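Local structure of motility-associated killing factor MakB (Vibrio cholerae serotype O1, 6W1W) at residues M15-Y29 against M269-L283. The protein is probably one component of a tripartite cytotoxin that resembles the alpha-pore-forming toxins. Numbering follows the deposited sequence. Where two conformers were deposited one is given.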
loop_
_atom_site.group_PDB
_atom_site.type_symbol
_atom_site.label_atom_id
_atom_site.label_comp_id
_atom_site.label_asym_id
_atom_site.label_seq_id
_atom_site.Cartn_x
_atom_site.Cartn_y
_atom_site.Cartn_z
HETATM N N MSE A 15 12.709 -0.226 -8.528
HETATM C CA MSE A 15 11.477 -0.891 -8.945
HETATM C C MSE A 15 10.993 -1.851 -7.868
HETATM O O MSE A 15 9.791 -2.071 -7.719
HETATM C CB MSE A 15 11.675 -1.638 -10.263
HETATM C CG MSE A 15 12.166 -0.753 -11.393
HETATM SE SE MSE A 15 11.901 -1.547 -13.153
HETATM C CE MSE A 15 12.819 -0.208 -14.233
ATOM N N LEU A 16 11.937 -2.428 -7.120
ATOM C CA LEU A 16 11.563 -3.202 -5.941
ATOM C C LEU A 16 10.909 -2.314 -4.889
ATOM O O LEU A 16 9.912 -2.704 -4.266
ATOM C CB LEU A 16 12.788 -3.907 -5.356
ATOM C CG LEU A 16 13.018 -5.374 -5.733
ATOM C CD1 LEU A 16 11.696 -6.124 -5.845
ATOM C CD2 LEU A 16 13.835 -5.499 -7.008
ATOM N N THR A 17 11.451 -1.115 -4.678
ATOM C CA THR A 17 10.865 -0.214 -3.691
ATOM C C THR A 17 9.497 0.285 -4.143
ATOM O O THR A 17 8.571 0.390 -3.332
ATOM C CB THR A 17 11.817 0.956 -3.427
ATOM O OG1 THR A 17 12.940 0.490 -2.668
ATOM C CG2 THR A 17 11.116 2.074 -2.661
ATOM N N ASP A 18 9.345 0.569 -5.440
ATOM C CA ASP A 18 8.079 1.105 -5.929
ATOM C C ASP A 18 6.945 0.095 -5.805
ATOM O O ASP A 18 5.806 0.485 -5.531
ATOM C CB ASP A 18 8.227 1.575 -7.377
ATOM C CG ASP A 18 8.702 3.014 -7.477
ATOM O OD1 ASP A 18 9.097 3.583 -6.436
ATOM O OD2 ASP A 18 8.670 3.580 -8.588
ATOM N N VAL A 19 7.225 -1.197 -5.995
ATOM C CA VAL A 19 6.185 -2.199 -5.773
ATOM C C VAL A 19 5.994 -2.482 -4.290
ATOM O O VAL A 19 4.914 -2.933 -3.886
ATOM C CB VAL A 19 6.483 -3.503 -6.532
ATOM C CG1 VAL A 19 6.582 -3.240 -8.030
ATOM C CG2 VAL A 19 7.754 -4.155 -6.012
ATOM N N TYR A 20 7.015 -2.227 -3.469
ATOM C CA TYR A 20 6.855 -2.316 -2.021
ATOM C C TYR A 20 6.043 -1.140 -1.495
ATOM O O TYR A 20 5.128 -1.316 -0.682
ATOM C CB TYR A 20 8.231 -2.377 -1.354
ATOM C CG TYR A 20 8.224 -2.423 0.162
ATOM C CD1 TYR A 20 7.387 -3.287 0.856
ATOM C CD2 TYR A 20 9.090 -1.623 0.897
ATOM C CE1 TYR A 20 7.398 -3.334 2.244
ATOM C CE2 TYR A 20 9.109 -1.663 2.281
ATOM C CZ TYR A 20 8.264 -2.518 2.951
ATOM O OH TYR A 20 8.289 -2.553 4.330
ATOM N N THR A 21 6.365 0.073 -1.957
ATOM C CA THR A 21 5.587 1.252 -1.587
ATOM C C THR A 21 4.121 1.083 -1.966
ATOM O O THR A 21 3.222 1.315 -1.148
ATOM C CB THR A 21 6.176 2.498 -2.256
ATOM O OG1 THR A 21 7.425 2.831 -1.635
ATOM C CG2 THR A 21 5.212 3.683 -2.151
ATOM N N ASP A 22 3.860 0.660 -3.206
ATOM C CA ASP A 22 2.488 0.439 -3.649
ATOM C C ASP A 22 1.838 -0.757 -2.971
ATOM O O ASP A 22 0.615 -0.903 -3.050
ATOM C CB ASP A 22 2.445 0.265 -5.167
ATOM C CG ASP A 22 2.702 1.562 -5.900
ATOM O OD1 ASP A 22 3.615 1.604 -6.753
ATOM O OD2 ASP A 22 1.999 2.551 -5.603
ATOM N N PHE A 23 2.620 -1.609 -2.311
ATOM C CA PHE A 23 2.034 -2.661 -1.490
ATOM C C PHE A 23 1.621 -2.121 -0.127
ATOM O O PHE A 23 0.523 -2.413 0.357
ATOM C CB PHE A 23 3.023 -3.813 -1.321
ATOM C CG PHE A 23 2.451 -5.156 -1.659
ATOM C CD1 PHE A 23 1.617 -5.816 -0.768
ATOM C CD2 PHE A 23 2.753 -5.765 -2.868
ATOM C CE1 PHE A 23 1.093 -7.058 -1.085
ATOM C CE2 PHE A 23 2.232 -7.004 -3.187
ATOM C CZ PHE A 23 1.402 -7.650 -2.298
ATOM N N LEU A 24 2.497 -1.327 0.500
ATOM C CA LEU A 24 2.214 -0.788 1.827
ATOM C C LEU A 24 1.007 0.140 1.796
ATOM O O LEU A 24 0.074 -0.008 2.595
ATOM C CB LEU A 24 3.444 -0.053 2.362
ATOM C CG LEU A 24 4.704 -0.902 2.521
ATOM C CD1 LEU A 24 5.943 -0.024 2.467
ATOM C CD2 LEU A 24 4.653 -1.695 3.818
ATOM N N GLY A 25 1.008 1.107 0.873
ATOM C CA GLY A 25 -0.123 2.013 0.741
ATOM C C GLY A 25 -1.421 1.303 0.425
ATOM O O GLY A 25 -2.502 1.884 0.589
ATOM N N ILE A 26 -1.338 0.056 -0.021
ATOM C CA ILE A 26 -2.508 -0.761 -0.302
ATOM C C ILE A 26 -2.821 -1.700 0.854
ATOM O O ILE A 26 -3.986 -1.912 1.192
ATOM C CB ILE A 26 -2.290 -1.544 -1.618
ATOM C CG1 ILE A 26 -2.816 -0.758 -2.832
ATOM C CG2 ILE A 26 -2.909 -2.947 -1.562
ATOM C CD1 ILE A 26 -2.198 0.601 -3.045
ATOM N N SER A 27 -1.778 -2.238 1.492
ATOM C CA SER A 27 -1.960 -3.246 2.532
ATOM C C SER A 27 -2.673 -2.701 3.762
ATOM O O SER A 27 -3.212 -3.488 4.551
ATOM C CB SER A 27 -0.609 -3.835 2.945
ATOM O OG SER A 27 0.226 -2.849 3.529
ATOM N N ASN A 28 -2.701 -1.385 3.947
ATOM C CA ASN A 28 -3.419 -0.796 5.067
ATOM C C ASN A 28 -4.743 -0.168 4.653
ATOM O O ASN A 28 -5.510 0.260 5.522
ATOM C CB ASN A 28 -2.532 0.229 5.784
ATOM C CG ASN A 28 -1.492 -0.433 6.674
ATOM O OD1 ASN A 28 -1.802 -0.885 7.777
ATOM N ND2 ASN A 28 -0.252 -0.502 6.194
ATOM N N TYR A 29 -5.039 -0.116 3.352
ATOM C CA TYR A 29 -6.405 0.182 2.933
ATOM C C TYR A 29 -7.352 -0.909 3.412
ATOM O O TYR A 29 -8.519 -0.637 3.718
ATOM C CB TYR A 29 -6.491 0.324 1.414
ATOM C CG TYR A 29 -7.902 0.526 0.905
ATOM C CD1 TYR A 29 -8.470 1.791 0.861
ATOM C CD2 TYR A 29 -8.665 -0.550 0.459
ATOM C CE1 TYR A 29 -9.760 1.983 0.398
ATOM C CE2 TYR A 29 -9.956 -0.372 -0.005
ATOM C CZ TYR A 29 -10.498 0.898 -0.035
ATOM O OH TYR A 29 -11.782 1.091 -0.498
ATOM N N MET A 269 -7.418 7.154 -1.055
ATOM C CA MET A 269 -6.576 6.024 -0.680
ATOM C C MET A 269 -6.586 4.951 -1.762
ATOM O O MET A 269 -5.542 4.364 -2.069
ATOM C CB MET A 269 -7.046 5.443 0.652
ATOM C CG MET A 269 -5.947 4.876 1.535
ATOM S SD MET A 269 -6.567 4.487 3.196
ATOM C CE MET A 269 -7.651 5.883 3.515
ATOM N N SER A 270 -7.761 4.676 -2.346
ATOM C CA SER A 270 -7.859 3.632 -3.359
ATOM C C SER A 270 -7.126 4.008 -4.637
ATOM O O SER A 270 -6.636 3.123 -5.344
ATOM C CB SER A 270 -9.322 3.327 -3.675
ATOM O OG SER A 270 -9.941 2.637 -2.604
ATOM N N GLU A 271 -7.034 5.305 -4.955
ATOM C CA GLU A 271 -6.331 5.709 -6.168
ATOM C C GLU A 271 -4.837 5.415 -6.114
ATOM O O GLU A 271 -4.158 5.569 -7.135
ATOM C CB GLU A 271 -6.562 7.195 -6.449
ATOM C CG GLU A 271 -8.026 7.606 -6.545
ATOM C CD GLU A 271 -8.781 6.933 -7.688
ATOM O OE1 GLU A 271 -8.139 6.361 -8.596
ATOM O OE2 GLU A 271 -10.031 6.988 -7.679
ATOM N N GLU A 272 -4.310 5.000 -4.960
ATOM C CA GLU A 272 -2.943 4.507 -4.885
ATOM C C GLU A 272 -2.803 3.105 -5.459
ATOM O O GLU A 272 -1.676 2.673 -5.723
ATOM C CB GLU A 272 -2.451 4.535 -3.434
ATOM C CG GLU A 272 -2.497 5.924 -2.790
ATOM C CD GLU A 272 -1.691 6.965 -3.557
ATOM O OE1 GLU A 272 -0.501 6.709 -3.845
ATOM O OE2 GLU A 272 -2.253 8.033 -3.881
ATOM N N PHE A 273 -3.918 2.392 -5.657
ATOM C CA PHE A 273 -3.873 1.122 -6.377
ATOM C C PHE A 273 -3.399 1.317 -7.812
ATOM O O PHE A 273 -2.679 0.470 -8.354
ATOM C CB PHE A 273 -5.253 0.460 -6.384
ATOM C CG PHE A 273 -5.618 -0.241 -5.104
ATOM C CD1 PHE A 273 -6.193 0.456 -4.049
ATOM C CD2 PHE A 273 -5.427 -1.608 -4.972
ATOM C CE1 PHE A 273 -6.548 -0.190 -2.876
ATOM C CE2 PHE A 273 -5.778 -2.264 -3.800
ATOM C CZ PHE A 273 -6.339 -1.552 -2.749
ATOM N N LEU A 274 -3.799 2.424 -8.446
ATOM C CA LEU A 274 -3.510 2.627 -9.861
ATOM C C LEU A 274 -2.018 2.721 -10.150
ATOM O O LEU A 274 -1.607 2.509 -11.297
ATOM C CB LEU A 274 -4.213 3.888 -10.368
ATOM C CG LEU A 274 -5.724 3.793 -10.591
ATOM C CD1 LEU A 274 -6.282 5.142 -11.011
ATOM C CD2 LEU A 274 -6.046 2.732 -11.631
ATOM N N LYS A 275 -1.198 3.038 -9.145
ATOM C CA LYS A 275 0.244 3.077 -9.350
ATOM C C LYS A 275 0.833 1.679 -9.511
ATOM O O LYS A 275 1.932 1.540 -10.058
ATOM C CB LYS A 275 0.910 3.821 -8.189
ATOM C CG LYS A 275 2.365 4.222 -8.426
ATOM C CD LYS A 275 2.509 5.695 -8.817
ATOM C CE LYS A 275 2.136 5.949 -10.277
ATOM N NZ LYS A 275 2.995 5.187 -11.230
ATOM N N ILE A 276 0.121 0.642 -9.058
ATOM C CA ILE A 276 0.567 -0.730 -9.292
ATOM C C ILE A 276 0.578 -1.037 -10.783
ATOM O O ILE A 276 1.469 -1.739 -11.281
ATOM C CB ILE A 276 -0.318 -1.723 -8.511
ATOM C CG1 ILE A 276 0.313 -2.052 -7.158
ATOM C CG2 ILE A 276 -0.569 -3.001 -9.310
ATOM C CD1 ILE A 276 1.631 -2.786 -7.268
ATOM N N ASP A 277 -0.385 -0.489 -11.526
ATOM C CA ASP A 277 -0.450 -0.677 -12.972
ATOM C C ASP A 277 0.728 -0.051 -13.712
ATOM O O ASP A 277 0.751 -0.096 -14.948
ATOM C CB ASP A 277 -1.768 -0.116 -13.508
ATOM C CG ASP A 277 -2.971 -0.917 -13.045
ATOM O OD1 ASP A 277 -2.795 -1.821 -12.201
ATOM O OD2 ASP A 277 -4.091 -0.649 -13.531
ATOM N N ASP A 278 1.691 0.530 -12.996
ATOM C CA ASP A 278 2.946 0.999 -13.569
ATOM C C ASP A 278 4.174 0.344 -12.956
ATOM O O ASP A 278 5.185 0.201 -13.647
ATOM C CB ASP A 278 3.073 2.524 -13.417
ATOM C CG ASP A 278 2.030 3.281 -14.215
ATOM O OD1 ASP A 278 1.889 3.013 -15.429
ATOM O OD2 ASP A 278 1.352 4.147 -13.622
ATOM N N SER A 279 4.109 -0.066 -11.688
ATOM C CA SER A 279 5.250 -0.642 -10.983
ATOM C C SER A 279 5.376 -2.147 -11.207
ATOM O O SER A 279 6.475 -2.650 -11.464
ATOM C CB SER A 279 5.147 -0.338 -9.487
ATOM O OG SER A 279 3.958 -0.878 -8.934
ATOM N N LEU A 280 4.269 -2.883 -11.095
ATOM C CA LEU A 280 4.317 -4.320 -11.363
ATOM C C LEU A 280 4.685 -4.642 -12.806
ATOM O O LEU A 280 5.541 -5.518 -13.015
ATOM C CB LEU A 280 2.990 -4.979 -10.969
ATOM C CG LEU A 280 2.941 -5.573 -9.556
ATOM C CD1 LEU A 280 1.698 -6.427 -9.349
ATOM C CD2 LEU A 280 4.196 -6.380 -9.268
ATOM N N PRO A 281 4.100 -4.009 -13.832
ATOM C CA PRO A 281 4.574 -4.285 -15.200
ATOM C C PRO A 281 6.036 -3.938 -15.407
ATOM O O PRO A 281 6.726 -4.629 -16.169
ATOM C CB PRO A 281 3.656 -3.422 -16.077
ATOM C CG PRO A 281 3.100 -2.391 -15.159
ATOM C CD PRO A 281 2.958 -3.080 -13.839
ATOM N N ALA A 282 6.537 -2.887 -14.754
ATOM C CA ALA A 282 7.965 -2.602 -14.828
ATOM C C ALA A 282 8.780 -3.687 -14.136
ATOM O O ALA A 282 9.915 -3.963 -14.542
ATOM C CB ALA A 282 8.260 -1.233 -14.222
ATOM N N LEU A 283 8.218 -4.320 -13.103
ATOM C CA LEU A 283 8.890 -5.459 -12.487
ATOM C C LEU A 283 8.826 -6.687 -13.389
ATOM O O LEU A 283 9.789 -7.460 -13.465
ATOM C CB LEU A 283 8.272 -5.764 -11.124
ATOM C CG LEU A 283 9.096 -6.697 -10.233
ATOM C CD1 LEU A 283 9.979 -5.886 -9.287
ATOM C CD2 LEU A 283 8.202 -7.670 -9.471
#
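Ile26 sits squarely on the Phe273 ring, at the heart of the close-packed, buried side: its CG1 lies 3.4 Å from the centroid of that ring, only 8° off the normal, a CH-pi contact, while Ile26 CD1 runs on to the backbone of Glu272. The same ring turns its edge, through CE1, to a face of Tyr29 in an offset edge-to-face pair with planes at 90°. The Tyr29 ring reaches across to 269-270, where Met269 SD stands at its edge, 5.4 Å from the centroid, a Met-aromatic contact. Glu139 of helix 100-151 accepts a hydrogen bond from Ser270 and is weakly bonded to the Tyr29 hydroxyl. Farther along, Val19 CG1 packs 3.6 Å from Ser279 CB and also meets Leu280 CD2; Leu283 CD1 touches Leu16 CD1 at 3.9 Å, and Phe80 of helix 69-90 backs both leucines.

Asp22 and Ser279 form a buried polar spot: a weak bond from Ser279 OG to Asp22 OD1 spans 3.3 Å, but the same proton can also reach Lys275 O. The Asp22 carboxylate lies across CB and CG of Lys275. The solvent margin is looser: Lys275 bends away to a salt bridge with Asp278, exposed Glu272 brings only CB to Ile26, and Met15, built as selenomethionine, extends SE to Ala282 CB, 3.8 Å away. The helices run roughly antiparallel, the axes of the short segments 8.8 Å apart at their closest, within a long helical bundle consistent with the alpha-pore-forming toxin fold.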